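Local coordinates for amphoterin-induced protein 1 (Mus musculus, PDB 2XOT), which acts at the neuronal surface as an adhesion protein, promoting growth and fasciculation of neurites, and carries leucine-rich repeats and an immunoglobulin domain on its extracellular side, at residues Pro31-Pro34 with Gln35-Ser39; Asn77-Ser81 with Glu82-Pro86; Leu93-Ser97 with Asn98-Thr102; Leu141-Gln145 with Asn146-Arg150. One frame throughout, in Å; residues are numbered along the deposited sequence.

Interaction 1 of 4, residues Pro31-Pro34 with Gln35-Ser39; sequences PNVP and QSLPS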
loop_
_atom_site.group_PDB
_atom_site.type_symbol
_atom_site.label_atom_id
_atom_site.label_comp_id
_atom_site.label_asym_id
_atom_site.label_seq_id
_atom_site.Cartn_x
_atom_site.Cartn_y
_atom_site.Cartn_z
ATOM N N PRO B 31 11.467 17.432 21.160
ATOM C CA PRO B 31 10.831 18.698 20.864
ATOM C C PRO B 31 11.140 19.201 19.453
ATOM O O PRO B 31 10.487 20.115 18.978
ATOM C CB PRO B 31 11.428 19.616 21.921
ATOM C CG PRO B 31 12.793 19.153 22.058
ATOM C CD PRO B 31 12.767 17.649 21.818
ATOM N N ASN B 32 12.130 18.616 18.792
ATOM C CA ASN B 32 12.460 18.962 17.411
ATOM C C ASN B 32 12.757 17.693 16.649
ATOM O O ASN B 32 13.035 16.666 17.259
ATOM C CB ASN B 32 13.706 19.837 17.357
ATOM C CG ASN B 32 13.554 21.135 18.157
ATOM O OD1 ASN B 32 12.864 22.063 17.723
ATOM N ND2 ASN B 32 14.209 21.203 19.321
ATOM N N VAL B 33 12.739 17.770 15.319
ATOM C CA VAL B 33 13.039 16.608 14.476
ATOM C C VAL B 33 14.536 16.298 14.561
ATOM O O VAL B 33 15.349 17.225 14.513
ATOM C CB VAL B 33 12.703 16.876 12.989
ATOM C CG1 VAL B 33 12.931 15.618 12.161
ATOM C CG2 VAL B 33 11.254 17.385 12.804
ATOM N N PRO B 34 14.920 15.006 14.679
ATOM C CA PRO B 34 16.332 14.633 14.590
ATOM C C PRO B 34 17.102 15.261 13.427
ATOM O O PRO B 34 16.621 15.274 12.280
ATOM C CB PRO B 34 16.267 13.118 14.416
ATOM C CG PRO B 34 15.099 12.729 15.235
ATOM C CD PRO B 34 14.086 13.823 14.958
ATOM N N GLN B 35 18.300 15.770 13.727
ATOM C CA GLN B 35 19.185 16.358 12.711
ATOM C C GLN B 35 19.748 15.323 11.736
ATOM O O GLN B 35 19.950 14.172 12.096
ATOM C CB GLN B 35 20.358 17.065 13.401
ATOM C CG GLN B 35 19.996 18.394 14.067
ATOM C CD GLN B 35 21.240 19.188 14.502
ATOM O OE1 GLN B 35 21.610 19.189 15.689
ATOM N NE2 GLN B 35 21.896 19.853 13.535
ATOM N N SER B 36 20.036 15.758 10.512
ATOM C CA SER B 36 20.754 14.954 9.521
ATOM C C SER B 36 20.024 13.648 9.224
ATOM O O SER B 36 20.553 12.543 9.424
ATOM C CB SER B 36 22.221 14.702 9.951
ATOM O OG SER B 36 23.018 15.868 9.740
ATOM N N LEU B 37 18.797 13.796 8.737
ATOM C CA LEU B 37 17.983 12.652 8.320
ATOM C C LEU B 37 18.531 12.081 7.014
ATOM O O LEU B 37 18.692 12.810 6.043
ATOM C CB LEU B 37 16.532 13.073 8.149
ATOM C CG LEU B 37 15.798 13.513 9.420
ATOM C CD1 LEU B 37 14.454 14.162 9.048
ATOM C CD2 LEU B 37 15.625 12.338 10.417
ATOM N N PRO B 38 18.833 10.767 6.984
ATOM C CA PRO B 38 19.474 10.205 5.797
ATOM C C PRO B 38 18.578 10.195 4.563
ATOM O O PRO B 38 17.367 10.003 4.662
ATOM C CB PRO B 38 19.858 8.783 6.218
ATOM C CG PRO B 38 19.473 8.636 7.629
ATOM C CD PRO B 38 18.641 9.775 8.053
ATOM N N SER B 39 19.171 10.404 3.399
ATOM C CA SER B 39 18.383 10.509 2.173
ATOM C C SER B 39 17.757 9.190 1.730
ATOM O O SER B 39 16.801 9.195 0.956
ATOM C CB SER B 39 19.250 11.055 1.046
ATOM O OG SER B 39 20.496 10.419 1.083
#

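Interaction 2 of 4, residues Asn77-Ser81 with Glu82-Pro86; sequences NFISS and EAFVP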
loop_
_atom_site.group_PDB
_atom_site.type_symbol
_atom_site.label_atom_id
_atom_site.label_comp_id
_atom_site.label_asym_id
_atom_site.label_seq_id
_atom_site.Cartn_x
_atom_site.Cartn_y
_atom_site.Cartn_z
ATOM N N ASN B 77 0.951 22.485 16.353
ATOM C CA ASN B 77 -0.031 23.545 16.091
ATOM C C ASN B 77 0.332 24.441 14.902
ATOM O O ASN B 77 -0.365 25.405 14.612
ATOM C CB ASN B 77 -0.264 24.364 17.343
ATOM C CG ASN B 77 0.990 24.979 17.867
ATOM O OD1 ASN B 77 1.870 25.355 17.109
ATOM N ND2 ASN B 77 1.088 25.073 19.172
ATOM N N PHE B 78 1.409 24.113 14.193
ATOM C CA PHE B 78 1.853 24.934 13.082
ATOM C C PHE B 78 2.584 24.106 12.034
ATOM O O PHE B 78 3.433 23.309 12.382
ATOM C CB PHE B 78 2.765 26.057 13.582
ATOM C CG PHE B 78 3.534 26.711 12.482
ATOM C CD1 PHE B 78 2.957 27.724 11.731
ATOM C CD2 PHE B 78 4.803 26.270 12.148
ATOM C CE1 PHE B 78 3.641 28.310 10.682
ATOM C CE2 PHE B 78 5.493 26.851 11.093
ATOM C CZ PHE B 78 4.908 27.878 10.367
ATOM N N ILE B 79 2.243 24.294 10.755
ATOM C CA ILE B 79 2.929 23.628 9.642
ATOM C C ILE B 79 3.277 24.677 8.628
ATOM O O ILE B 79 2.404 25.427 8.191
ATOM C CB ILE B 79 2.026 22.571 8.942
ATOM C CG1 ILE B 79 1.591 21.488 9.932
ATOM C CG2 ILE B 79 2.751 21.920 7.760
ATOM C CD1 ILE B 79 0.386 20.742 9.495
ATOM N N SER B 80 4.543 24.734 8.249
ATOM C CA SER B 80 5.023 25.735 7.303
ATOM C C SER B 80 4.417 25.558 5.915
ATOM O O SER B 80 4.133 24.433 5.477
ATOM C CB SER B 80 6.555 25.696 7.208
ATOM O OG SER B 80 7.012 26.251 5.980
ATOM N N SER B 81 4.257 26.674 5.206
ATOM C CA SER B 81 3.781 26.654 3.821
ATOM C C SER B 81 4.813 26.035 2.876
ATOM O O SER B 81 4.550 25.869 1.681
ATOM C CB SER B 81 3.447 28.078 3.377
ATOM O OG SER B 81 4.495 28.962 3.760
ATOM N N GLU B 82 5.985 25.694 3.407
ATOM C CA GLU B 82 7.035 25.047 2.622
ATOM C C GLU B 82 7.470 23.711 3.224
ATOM O O GLU B 82 8.484 23.171 2.825
ATOM C CB GLU B 82 8.266 25.947 2.576
ATOM C CG GLU B 82 7.966 27.423 2.336
ATOM C CD GLU B 82 7.428 27.691 0.957
ATOM O OE1 GLU B 82 7.986 27.127 -0.014
ATOM O OE2 GLU B 82 6.459 28.483 0.839
ATOM N N ALA B 83 6.716 23.190 4.182
ATOM C CA ALA B 83 7.131 22.015 4.942
ATOM C C ALA B 83 7.237 20.750 4.083
ATOM O O ALA B 83 7.970 19.833 4.422
ATOM C CB ALA B 83 6.184 21.784 6.088
ATOM N N PHE B 84 6.521 20.712 2.969
ATOM C CA PHE B 84 6.429 19.498 2.164
ATOM C C PHE B 84 7.202 19.589 0.857
ATOM O O PHE B 84 7.173 18.671 0.036
ATOM C CB PHE B 84 4.962 19.167 1.954
ATOM C CG PHE B 84 4.205 18.987 3.243
ATOM C CD1 PHE B 84 4.596 18.034 4.163
ATOM C CD2 PHE B 84 3.120 19.783 3.551
ATOM C CE1 PHE B 84 3.905 17.860 5.343
ATOM C CE2 PHE B 84 2.432 19.618 4.746
ATOM C CZ PHE B 84 2.830 18.655 5.638
ATOM N N VAL B 85 7.946 20.683 0.680
ATOM C CA VAL B 85 8.887 20.787 -0.443
ATOM C C VAL B 85 9.963 19.666 -0.491
ATOM O O VAL B 85 10.264 19.165 -1.590
ATOM C CB VAL B 85 9.567 22.178 -0.463
ATOM C CG1 VAL B 85 10.723 22.206 -1.445
ATOM C CG2 VAL B 85 8.540 23.257 -0.802
ATOM N N PRO B 86 10.529 19.259 0.679
ATOM C CA PRO B 86 11.544 18.204 0.689
ATOM C C PRO B 86 11.055 16.762 0.521
ATOM O O PRO B 86 11.903 15.869 0.304
ATOM C CB PRO B 86 12.199 18.339 2.075
ATOM C CG PRO B 86 11.324 19.191 2.864
ATOM C CD PRO B 86 10.238 19.738 2.038
HETATM O O HOH W 1 5.042 22.741 1.724
#

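Interaction 3 of 4, residues Leu93-Ser97 with Asn98-Thr102; sequences LDLSS and NHLHT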
loop_
_atom_site.group_PDB
_atom_site.type_symbol
_atom_site.label_atom_id
_atom_site.label_comp_id
_atom_site.label_asym_id
_atom_site.label_seq_id
_atom_site.Cartn_x
_atom_site.Cartn_y
_atom_site.Cartn_z
ATOM N N LEU B 93 0.624 10.233 4.996
ATOM C CA LEU B 93 0.975 11.273 5.985
ATOM C C LEU B 93 0.015 11.194 7.164
ATOM O O LEU B 93 -1.173 11.408 7.000
ATOM C CB LEU B 93 0.931 12.681 5.352
ATOM C CG LEU B 93 1.167 13.915 6.257
ATOM C CD1 LEU B 93 2.539 13.886 6.962
ATOM C CD2 LEU B 93 1.040 15.219 5.434
ATOM N N ASP B 94 0.533 10.907 8.354
ATOM C CA ASP B 94 -0.289 10.856 9.582
ATOM C C ASP B 94 -0.025 12.085 10.483
ATOM O O ASP B 94 1.061 12.216 11.075
ATOM C CB ASP B 94 0.014 9.564 10.329
ATOM C CG ASP B 94 -0.954 9.288 11.457
ATOM O OD1 ASP B 94 -1.806 10.156 11.763
ATOM O OD2 ASP B 94 -0.847 8.182 12.058
ATOM N N LEU B 95 -1.031 12.960 10.563
ATOM C CA LEU B 95 -1.024 14.175 11.395
ATOM C C LEU B 95 -2.128 14.110 12.440
ATOM O O LEU B 95 -2.523 15.131 13.001
ATOM C CB LEU B 95 -1.199 15.405 10.499
ATOM C CG LEU B 95 0.098 15.844 9.775
ATOM C CD1 LEU B 95 -0.189 16.908 8.679
ATOM C CD2 LEU B 95 1.157 16.382 10.756
ATOM N N SER B 96 -2.614 12.895 12.702
ATOM C CA SER B 96 -3.684 12.666 13.653
ATOM C C SER B 96 -3.178 12.877 15.070
ATOM O O SER B 96 -1.998 12.744 15.323
ATOM C CB SER B 96 -4.237 11.237 13.523
ATOM O OG SER B 96 -3.254 10.255 13.852
ATOM N N SER B 97 -4.095 13.188 15.978
ATOM C CA SER B 97 -3.801 13.350 17.415
ATOM C C SER B 97 -2.715 14.405 17.644
ATOM O O SER B 97 -1.675 14.142 18.245
ATOM C CB SER B 97 -3.463 12.024 18.075
ATOM O OG SER B 97 -4.564 11.128 18.002
ATOM N N ASN B 98 -2.989 15.589 17.117
ATOM C CA ASN B 98 -2.099 16.769 17.234
ATOM C C ASN B 98 -2.944 17.980 17.661
ATOM O O ASN B 98 -4.085 17.812 18.076
ATOM C CB ASN B 98 -1.375 17.017 15.904
ATOM C CG ASN B 98 -0.064 16.261 15.806
ATOM O OD1 ASN B 98 0.100 15.360 14.972
ATOM N ND2 ASN B 98 0.882 16.627 16.653
ATOM N N HIS B 99 -2.402 19.190 17.582
ATOM C CA HIS B 99 -3.150 20.381 17.992
ATOM C C HIS B 99 -3.416 21.290 16.801
ATOM O O HIS B 99 -3.366 22.517 16.934
ATOM C CB HIS B 99 -2.379 21.160 19.071
ATOM C CG HIS B 99 -2.156 20.396 20.342
ATOM N ND1 HIS B 99 -1.186 20.744 21.260
ATOM C CD2 HIS B 99 -2.755 19.285 20.834
ATOM C CE1 HIS B 99 -1.210 19.894 22.271
ATOM N NE2 HIS B 99 -2.160 19.004 22.042
ATOM N N LEU B 100 -3.688 20.710 15.631
ATOM C CA LEU B 100 -3.857 21.531 14.425
ATOM C C LEU B 100 -5.223 22.193 14.446
ATOM O O LEU B 100 -6.237 21.550 14.717
ATOM C CB LEU B 100 -3.676 20.726 13.138
ATOM C CG LEU B 100 -2.296 20.146 12.876
ATOM C CD1 LEU B 100 -2.388 19.079 11.787
ATOM C CD2 LEU B 100 -1.310 21.232 12.486
ATOM N N HIS B 101 -5.234 23.488 14.152
ATOM C CA HIS B 101 -6.429 24.320 14.321
ATOM C C HIS B 101 -6.955 24.863 13.010
ATOM O O HIS B 101 -8.157 25.062 12.847
ATOM C CB HIS B 101 -6.137 25.465 15.296
ATOM C CG HIS B 101 -7.318 26.337 15.559
ATOM N ND1 HIS B 101 -8.515 25.842 16.037
ATOM C CD2 HIS B 101 -7.488 27.672 15.419
ATOM C CE1 HIS B 101 -9.372 26.837 16.175
ATOM N NE2 HIS B 101 -8.773 27.959 15.810
ATOM N N THR B 102 -6.074 25.107 12.058
ATOM C CA THR B 102 -6.532 25.517 10.736
ATOM C C THR B 102 -5.772 24.846 9.601
ATOM O O THR B 102 -4.617 24.463 9.742
ATOM C CB THR B 102 -6.585 27.091 10.589
ATOM O OG1 THR B 102 -6.532 27.462 9.198
ATOM C CG2 THR B 102 -5.467 27.788 11.369
#

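Interaction 4 of 4, residues Leu141-Gln145 with Asn146-Arg150; sequences LYLSQ and NQISR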
loop_
_atom_site.group_PDB
_atom_site.type_symbol
_atom_site.label_atom_id
_atom_site.label_comp_id
_atom_site.label_asym_id
_atom_site.label_seq_id
_atom_site.Cartn_x
_atom_site.Cartn_y
_atom_site.Cartn_z
ATOM N N LEU B 141 -9.168 10.764 3.055
ATOM C CA LEU B 141 -8.960 11.888 3.967
ATOM C C LEU B 141 -9.760 11.704 5.259
ATOM O O LEU B 141 -11.000 11.760 5.255
ATOM C CB LEU B 141 -9.364 13.189 3.282
ATOM C CG LEU B 141 -9.312 14.514 4.039
ATOM C CD1 LEU B 141 -7.884 14.818 4.585
ATOM C CD2 LEU B 141 -9.847 15.645 3.104
ATOM N N TYR B 142 -9.036 11.535 6.367
ATOM C CA TYR B 142 -9.648 11.252 7.672
ATOM C C TYR B 142 -9.623 12.522 8.529
ATOM O O TYR B 142 -8.564 13.011 8.876
ATOM C CB TYR B 142 -8.892 10.149 8.391
ATOM C CG TYR B 142 -9.021 8.735 7.811
ATOM C CD1 TYR B 142 -9.863 7.798 8.400
ATOM C CD2 TYR B 142 -8.268 8.326 6.724
ATOM C CE1 TYR B 142 -9.964 6.506 7.907
ATOM C CE2 TYR B 142 -8.359 7.016 6.219
ATOM C CZ TYR B 142 -9.228 6.132 6.801
ATOM O OH TYR B 142 -9.334 4.840 6.340
ATOM N N LEU B 143 -10.807 13.021 8.859
ATOM C CA LEU B 143 -11.012 14.278 9.559
ATOM C C LEU B 143 -11.930 14.106 10.764
ATOM O O LEU B 143 -12.468 15.087 11.297
ATOM C CB LEU B 143 -11.602 15.302 8.578
ATOM C CG LEU B 143 -10.577 16.030 7.695
ATOM C CD1 LEU B 143 -11.244 16.632 6.437
ATOM C CD2 LEU B 143 -9.851 17.127 8.528
ATOM N N SER B 144 -12.101 12.871 11.214
ATOM C CA SER B 144 -12.971 12.596 12.363
ATOM C C SER B 144 -12.375 13.182 13.638
ATOM O O SER B 144 -11.195 13.488 13.686
ATOM C CB SER B 144 -13.182 11.097 12.534
ATOM O OG SER B 144 -11.967 10.490 12.919
ATOM N N GLN B 145 -13.209 13.329 14.660
ATOM C CA GLN B 145 -12.840 13.940 15.945
ATOM C C GLN B 145 -12.167 15.282 15.761
ATOM O O GLN B 145 -11.071 15.510 16.277
ATOM C CB GLN B 145 -11.958 13.022 16.799
ATOM C CG GLN B 145 -11.953 11.533 16.410
ATOM C CD GLN B 145 -12.999 10.756 17.095
ATOM O OE1 GLN B 145 -13.457 11.152 18.155
ATOM N NE2 GLN B 145 -13.393 9.620 16.507
ATOM N N ASN B 146 -12.819 16.168 15.013
ATOM C CA ASN B 146 -12.479 17.591 15.002
ATOM C C ASN B 146 -13.713 18.406 15.444
ATOM O O ASN B 146 -14.618 17.845 16.031
ATOM C CB ASN B 146 -11.960 17.988 13.624
ATOM C CG ASN B 146 -10.552 17.497 13.381
ATOM O OD1 ASN B 146 -10.324 16.487 12.696
ATOM N ND2 ASN B 146 -9.592 18.215 13.935
ATOM N N GLN B 147 -13.753 19.717 15.212
ATOM C CA GLN B 147 -14.918 20.523 15.592
ATOM C C GLN B 147 -15.546 21.169 14.353
ATOM O O GLN B 147 -15.972 22.326 14.392
ATOM C CB GLN B 147 -14.507 21.611 16.592
ATOM C CG GLN B 147 -13.889 21.085 17.883
ATOM C CD GLN B 147 -14.934 20.526 18.839
ATOM O OE1 GLN B 147 -15.075 19.309 18.974
ATOM N NE2 GLN B 147 -15.686 21.412 19.495
ATOM N N ILE B 148 -15.614 20.403 13.269
ATOM C CA ILE B 148 -16.083 20.893 11.983
ATOM C C ILE B 148 -17.610 20.989 11.967
ATOM O O ILE B 148 -18.280 20.017 12.256
ATOM C CB ILE B 148 -15.579 19.987 10.817
ATOM C CG1 ILE B 148 -14.039 19.871 10.837
ATOM C CG2 ILE B 148 -16.046 20.529 9.475
ATOM C CD1 ILE B 148 -13.451 18.841 9.864
ATOM N N SER B 149 -18.133 22.171 11.611
ATOM C CA SER B 149 -19.580 22.464 11.597
ATOM C C SER B 149 -20.160 22.659 10.185
ATOM O O SER B 149 -21.378 22.447 9.988
ATOM C CB SER B 149 -19.899 23.685 12.492
ATOM O OG SER B 149 -19.470 24.893 11.874
ATOM N N ARG B 150 -19.317 23.030 9.207
ATOM C CA ARG B 150 -19.727 23.077 7.797
ATOM C C ARG B 150 -19.174 21.923 6.963
ATOM O O ARG B 150 -17.951 21.732 6.845
ATOM C CB ARG B 150 -19.318 24.386 7.110
ATOM C CG ARG B 150 -20.035 24.543 5.769
ATOM C CD ARG B 150 -19.555 25.709 4.915
ATOM N NE ARG B 150 -18.418 25.308 4.117
ATOM C CZ ARG B 150 -18.462 24.940 2.841
ATOM N NH1 ARG B 150 -19.585 24.902 2.143
ATOM N NH2 ARG B 150 -17.342 24.616 2.261
#

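Interaction 1 of 4, residues Pro31-Pro34 with Gln35-Ser39
Val33, Pro34 and Leu37 fold against one another within the cap that opens the leucine-rich repeats (LRRNT), in the loop that leads from strand 22-24 to strand 43-45. The evidence falls into three kinds: apolar, carbonyl-to-carbon and backbone shape. Among apolar pairs, CG1 of Val33 lies 3.8 Å from CD1 of Leu37, branch against branch. The two side chains cross at about a right angle. The chi1 of Val33 (-176°) sets CG1 anti to the backbone N, which turns this methyl onto the leucine. The other methyl, CD2 of Leu37, is 4.1 Å from CB of Pro34 and thus meets the pyrrolidine ring at the carbon next to the backbone. Val33 and Pro34 therefore each engage a different branch of Leu37. Replacing Leu37 by an alanine would probably open a gap beside Val33 CG1 and Pro34 CB, since both methyls that fill it would be gone. Polar bonding adds nothing across this short span: Val33 O and Gln35 N stand 3.4 Å apart, but at a poor angle. The chain bends at Ser36, which has left-handed angles (phi 59°, psi 60°), and Leu37 follows at the bend. Outside the loop, Pro34 rests on Pro13 and Cys16 and Leu37 on Leu23, which ties the bend to the disulfide-bonded cap; Val33 also touches Trp58. The carbonyl oxygen of Pro34 lies against Leu37, with CG of Leu37 at 3.5 Å and CD2 of Leu37 at 3.6 Å.

Interaction 2 of 4, residues Asn77-Ser81 with Glu82-Pro86
Ile79 turns its CG2 methyl onto Ala83 and Phe84 at the end of LRR 2, and its side chain can be followed outward from there. CB divides the chain in two: CG1 stands beside the backbone N while CG2 is anti to it and directed at the following turn. CG2 of Ile79 lies 3.8 Å from CB of Ala83 and equally 3.8 Å from CE2 of the Phe84 ring, which it approaches obliquely, near the CE2-CZ bond. The other branch runs through CG1 to CD1, whose packing partners are Leu95 and Leu100 of the next repeat. Ile79 thus joins its own turn to the next repeat. The turn under CG2 is fixed by hydrogen bonds on Ser80. The carbonyl O of Ser80 accepts from Ala83 N at 3.1 Å, closing a type I beta turn; the donor sits well above the carbonyl plane, 71° out of it. The hydroxyl OG of Ser80 accepts from Glu82 N at 2.8 Å, nearly straight at 162°, which makes an ST turn. OG can do so because chi1 (157°) carries it to the side of the carbonyl carbon. A second type I turn, Glu82 to Val85, follows, and a water accepts from Phe84 N at 2.8 Å and reaches Ser81 O weakly. Around this corner, strand 78-79 runs parallel to strand 53-54, with backbone bonds from Phe78 and Ser80 to Leu54; Ala83 O takes the indole N-H of Trp58, and Phe84 packs on Leu93 of strand 92-94.

Interaction 3 of 4, residues Leu93-Ser97 with Asn98-Thr102
The bend that follows strand 92-94 in LRR 3 brings Leu95 against Leu100 and folds Asn98 under the carbonyls of the strand's exit. In the apolar contact, CD1 of Leu100 lies 4.1 Å from CB of Leu95 and touches it near the backbone. The chain turns sharply between them, with Ser97 in left-handed angles (phi 57°, psi 56°). Asn98 then points inward: CB of Asn98 is 3.6 Å from Leu95 O, a chi1 of -89° sets CG beside the backbone N, and the amide group lies close to the carbonyls of Leu95 and Ser96. Spacing and sequence mark this as the LxLxxNxL consensus of leucine-rich repeats, with Leu93, Leu95 and Leu100 turned into the interior and Asn98 at the asparagine position. Such asparagines stack from repeat to repeat as a ladder, and the side chain of Asn98 indeed touches Asn74 on one repeat and Asn122 on another. Asn122 shows the ladder's chemistry plainly, as its ND2 donates to Leu95 O and its OD1 accepts from Leu100 N. The strand's exit is fixed separately by Asp94. OD1 of Asp94 accepts two donors from one residue: the hydroxyl OG of Ser96 at 2.5 Å, on the syn lone pair, and Ser96 N at 3.0 Å, met nearly head-on along the C-O bond. The second of these defines an Asx turn. The hydroxyl of Ser97 is bonded to Asn121 OD1, and the His99 ring lies at shallow angles to those of His75 and His123.

Interaction 4 of 4, residues Leu141-Gln145 with Asn146-Arg150
Asn146 opens the second half of this LRR 5 bend by tucking its side chain under the carbonyls left behind by strand 140-142. CG of Asn146 lies 3.7 Å from Leu143 O, and the amide beyond also faces Ser144 O, placed there with chi1 at -75°, CG beside its own backbone N. The bend before it comes at Gln145, whose backbone is left-handed (phi 51°, psi 53°). With an alanine here, the amide facing Leu143 O and Ser144 O would be gone, which would probably leave a gap under those carbonyls and lose the contacts to Asn122 and Ile124. Two residues on, Ile148 returns to the interior. CD1 of Ile148 stands 4.1 Å from Leu143 O and 4.2 Å from Leu143 CB; the chain is extended beyond CG1, which brings this methyl there. The backbone N of Ile148 is bonded to Asn173 OD1, and ND2 of the same asparagine donates to Leu143 O, the asparagine-ladder arrangement of leucine-rich repeats. At the end of the segment Arg150 forms a salt bridge with Glu154. Strand 140-142 itself lies between parallel strands 116-118 and 167-169: Tyr142 bonds through its backbone to Leu117 and Leu119, Leu141 to Leu167 and Asp169, while the Tyr142 hydroxyl is hydrogen-bonded to Asn21 of the second subunit, placing the strand at the dimer contact.

Three of the four contacts are buried bends of the repeats, whereas interaction 1, in the amino-terminal cap, is only partly buried. Interactions 3 and 4 are one motif repeated, 11 Å between centres: both leave strands of the same sheet and set an asparagine and an apolar residue behind a left-handed bend. They differ in surroundings: interaction 4 also meets the second subunit. Interaction 2 belongs to the smaller two-stranded sheet and is the one with clear hydrogen bonds between its segments; it touches interaction 3 through Ile79 and Leu100. Interaction 1, about 30 Å from interaction 4 between centres, has apolar contacts and no hydrogen bond between its segments.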